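Local coordinates for protein CT009 (PDB 4GQM) that is of unknown function but carries a helix-turn-helix domain, consistent with DNA binding, and crystallises as a two-chain, sub-domain-swapped assembly, at residues V17-R22 with A45-H50. Residues are numbered along the deposited sequence; the frame is centred on the assembly and turned at random.
Sequences VFRSQR and AIEAGH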
ATOM      1  N   VAL A  17     -17.033 -11.129   7.206  1.00 13.34           N
ATOM      2  CA  VAL A  17     -17.245 -11.990   6.025  1.00 13.88           C
ATOM      3  C   VAL A  17     -15.926 -12.732   5.714  1.00 13.12           C
ATOM      4  O   VAL A  17     -15.892 -13.943   5.507  1.00 14.24           O
ATOM      5  CB  VAL A  17     -17.710 -11.193   4.794  1.00 14.96           C
ATOM      6  CG1 VAL A  17     -17.693 -12.077   3.555  1.00 16.50           C
ATOM      7  CG2 VAL A  17     -19.111 -10.636   5.005  1.00 16.29           C
ATOM      8  N   PHE A  18     -14.820 -11.984   5.660  1.00 12.27           N
ATOM      9  CA  PHE A  18     -13.511 -12.589   5.414  1.00 11.93           C
ATOM     10  C   PHE A  18     -13.175 -13.623   6.483  1.00 12.09           C
ATOM     11  O   PHE A  18     -12.809 -14.753   6.169  1.00 13.06           O
ATOM     12  CB  PHE A  18     -12.413 -11.518   5.336  1.00 12.03           C
ATOM     13  CG  PHE A  18     -12.393 -10.757   4.056  1.00 11.93           C
ATOM     14  CD1 PHE A  18     -11.850 -11.321   2.920  1.00 13.09           C
ATOM     15  CD2 PHE A  18     -12.790  -9.446   3.986  1.00 11.58           C
ATOM     16  CE1 PHE A  18     -11.780 -10.600   1.757  1.00 13.25           C
ATOM     17  CE2 PHE A  18     -12.711  -8.728   2.774  1.00 11.63           C
ATOM     18  CZ  PHE A  18     -12.231  -9.315   1.682  1.00 12.59           C
ATOM     19  N   ARG A  19     -13.310 -13.243   7.745  1.00 11.98           N
ATOM     20  CA  ARG A  19     -12.942 -14.144   8.828  1.00 13.01           C
ATOM     21  C   ARG A  19     -13.786 -15.415   8.782  1.00 13.22           C
ATOM     22  O   ARG A  19     -13.270 -16.526   8.945  1.00 13.10           O
ATOM     23  CB  ARG A  19     -13.098 -13.456  10.173  1.00 14.69           C
ATOM     24  CG  ARG A  19     -12.699 -14.293  11.385  1.00 18.42           C
ATOM     25  CD  ARG A  19     -13.221 -13.560  12.686  1.00 23.48           C
ATOM     26  NE  ARG A  19     -12.324 -12.571  13.258  1.00 27.72           N
ATOM     27  CZ  ARG A  19     -12.367 -11.235  13.123  1.00 29.15           C
ATOM     28  NH1 ARG A  19     -13.269 -10.588  12.368  1.00 28.04           N
ATOM     29  NH2 ARG A  19     -11.453 -10.528  13.778  1.00 30.02           N
ATOM     30  N   SER A  20     -15.091 -15.295   8.562  1.00 13.69           N
ATOM     31  CA  SER A  20     -15.980 -16.450   8.501  0.51 14.58           C
ATOM     32  C   SER A  20     -15.557 -17.416   7.420  1.00 13.66           C
ATOM     33  O   SER A  20     -15.537 -18.640   7.617  1.00 13.95           O
ATOM     34  CB  SER A  20     -17.406 -16.003   8.221  0.51 16.56           C
ATOM     35  OG  SER A  20     -17.937 -15.323   9.337  0.51 18.92           O
ATOM     36  N   GLN A  21     -15.239 -16.884   6.247  1.00 12.92           N
ATOM     37  CA  GLN A  21     -14.843 -17.727   5.128  0.50 13.25           C
ATOM     38  C   GLN A  21     -13.499 -18.403   5.368  1.00 12.31           C
ATOM     39  O   GLN A  21     -13.310 -19.579   5.054  1.00 13.68           O
ATOM     40  CB  GLN A  21     -14.844 -16.932   3.820  0.50 14.66           C
ATOM     41  CG  GLN A  21     -16.238 -16.508   3.371  0.50 16.23           C
ATOM     42  CD  GLN A  21     -17.118 -17.697   3.121  0.50 18.05           C
ATOM     43  OE1 GLN A  21     -16.794 -18.518   2.271  0.50 18.59           O
ATOM     44  NE2 GLN A  21     -18.233 -17.806   3.853  0.50 19.14           N
ATOM     45  N   ARG A  22     -12.566 -17.667   5.954  1.00 11.63           N
ATOM     46  CA  ARG A  22     -11.290 -18.253   6.339  1.00 11.97           C
ATOM     47  C   ARG A  22     -11.456 -19.386   7.352  1.00 12.10           C
ATOM     48  O   ARG A  22     -10.852 -20.459   7.231  1.00 12.62           O
ATOM     49  CB  ARG A  22     -10.359 -17.156   6.902  1.00 12.27           C
ATOM     50  CG  ARG A  22      -9.018 -17.700   7.336  1.00 12.40           C
ATOM     51  CD  ARG A  22      -8.093 -16.671   7.905  1.00 12.66           C
ATOM     52  NE  ARG A  22      -8.641 -15.893   9.007  1.00 12.46           N
ATOM     53  CZ  ARG A  22      -8.646 -16.279  10.276  1.00 13.94           C
ATOM     54  NH1 ARG A  22      -8.202 -17.487  10.638  1.00 14.60           N
ATOM     55  NH2 ARG A  22      -9.110 -15.443  11.196  1.00 15.03           N
ATOM     56  N   ALA A  45      -5.859  -6.204   9.671  1.00 12.12           N
ATOM     57  CA  ALA A  45      -6.599  -4.951   9.606  1.00 11.84           C
ATOM     58  C   ALA A  45      -7.908  -5.124   8.822  1.00 11.24           C
ATOM     59  O   ALA A  45      -8.922  -4.508   9.169  1.00 12.00           O
ATOM     60  CB  ALA A  45      -5.723  -3.864   8.975  1.00 13.41           C
ATOM     61  N   ILE A  46      -7.871  -5.916   7.761  1.00 10.67           N
ATOM     62  CA  ILE A  46      -9.085  -6.234   7.019  1.00 10.46           C
ATOM     63  C   ILE A  46     -10.081  -6.941   7.939  1.00 10.68           C
ATOM     64  O   ILE A  46     -11.254  -6.553   8.024  1.00 11.05           O
ATOM     65  CB  ILE A  46      -8.777  -7.100   5.795  1.00 10.70           C
ATOM     66  CG1 ILE A  46      -8.032  -6.285   4.744  1.00 10.88           C
ATOM     67  CG2 ILE A  46     -10.078  -7.697   5.209  1.00 11.31           C
ATOM     68  CD1 ILE A  46      -7.444  -7.123   3.649  1.00 12.64           C
ATOM     69  N   GLU A  47      -9.646  -7.989   8.630  1.00 10.75           N
ATOM     70  CA  GLU A  47     -10.599  -8.746   9.455  1.00 11.21           C
ATOM     71  C   GLU A  47     -11.127  -7.921  10.611  1.00 11.97           C
ATOM     72  O   GLU A  47     -12.278  -8.106  11.019  1.00 13.30           O
ATOM     73  CB  GLU A  47     -10.009 -10.074   9.908  1.00 11.40           C
ATOM     74  CG  GLU A  47      -9.832 -11.049   8.770  1.00 11.94           C
ATOM     75  CD  GLU A  47      -9.603 -12.475   9.194  1.00 12.27           C
ATOM     76  OE1 GLU A  47      -9.472 -12.738  10.409  1.00 13.67           O
ATOM     77  OE2 GLU A  47      -9.598 -13.352   8.294  1.00 12.64           O
ATOM     78  N   ALA A  48     -10.326  -6.999  11.136  1.00 12.33           N
ATOM     79  CA  ALA A  48     -10.747  -6.136  12.234  1.00 13.51           C
ATOM     80  C   ALA A  48     -11.575  -4.963  11.760  1.00 13.42           C
ATOM     81  O   ALA A  48     -12.134  -4.237  12.570  1.00 14.87           O
ATOM     82  CB  ALA A  48      -9.528  -5.607  12.956  1.00 14.85           C
ATOM     83  N   GLY A  49     -11.601  -4.719  10.466  1.00 12.03           N
ATOM     84  CA  GLY A  49     -12.313  -3.568   9.917  1.00 11.93           C
ATOM     85  C   GLY A  49     -11.729  -2.252  10.361  1.00 11.77           C
ATOM     86  O   GLY A  49     -12.443  -1.292  10.637  1.00 13.38           O
ATOM     87  N   HIS A  50     -10.386  -2.168  10.388  1.00 11.45           N
ATOM     88  CA  HIS A  50      -9.712  -1.000  10.938  1.00 11.53           C
ATOM     89  C   HIS A  50      -9.246  -0.054   9.833  1.00 11.39           C
ATOM     90  O   HIS A  50      -8.204  -0.276   9.192  1.00 11.24           O
ATOM     91  CB  HIS A  50      -8.575  -1.439  11.847  1.00 13.08           C
ATOM     92  CG  HIS A  50      -8.100  -0.345  12.731  1.00 13.67           C
ATOM     93  ND1 HIS A  50      -7.489   0.794  12.252  1.00 13.26           N
ATOM     94  CD2 HIS A  50      -8.197  -0.193  14.066  1.00 16.43           C
ATOM     95  CE1 HIS A  50      -7.217   1.599  13.260  1.00 14.61           C
ATOM     96  NE2 HIS A  50      -7.643   1.024  14.373  1.00 16.93           N
TER
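Arg19 and Glu47 mark the closest backbone approach of two helices, their CA atoms 5.9 Å apart, just before the second helix ends in a Schellman motif at Gly49. The contact illustrates how a buried acid can be held by a neighbouring helix. Glu47, its chain extended beyond CG, reaches across to Phe18, Arg19 and Arg22 and meets Arg22 side-on. Arg22 NE donates to Glu47 OE2 at 2.8 Å, almost straight at 173°, while Arg22 NH2 binds Glu47 OE1. Both oxygens use their syn lone pairs and the two flat groups are nearly coplanar; with a third bond, from Tyr67 of the second subunit to Glu47 OE2, this bidentate salt bridge should fix the carboxylate's rotation and favour its ionised form. With CG anti to its backbone N (chi1 -178°) and a bend at chi3, Arg19 instead lays one face of its guanidinium against Glu47 CB, offset toward the rim. Its NH1 donates to Glu47 O at 3.0 Å, in a bent bond from above the carbonyl plane; the same nitrogen also forms a salt bridge with Glu16. One residue earlier on each helix, Ile46 CG2 packs obliquely against the Phe18 ring, 3.5 Å from Phe18 CD2.

The contact joins helix 2-24 to helix 40-48 within the helix-turn-helix domain. Leu29 of helix 29-36 touches both Arg22 and Glu47. Tyr67 also stacks on Phe18, so helix 59-70 of the second subunit packs here, consistent with the sub-domain swap.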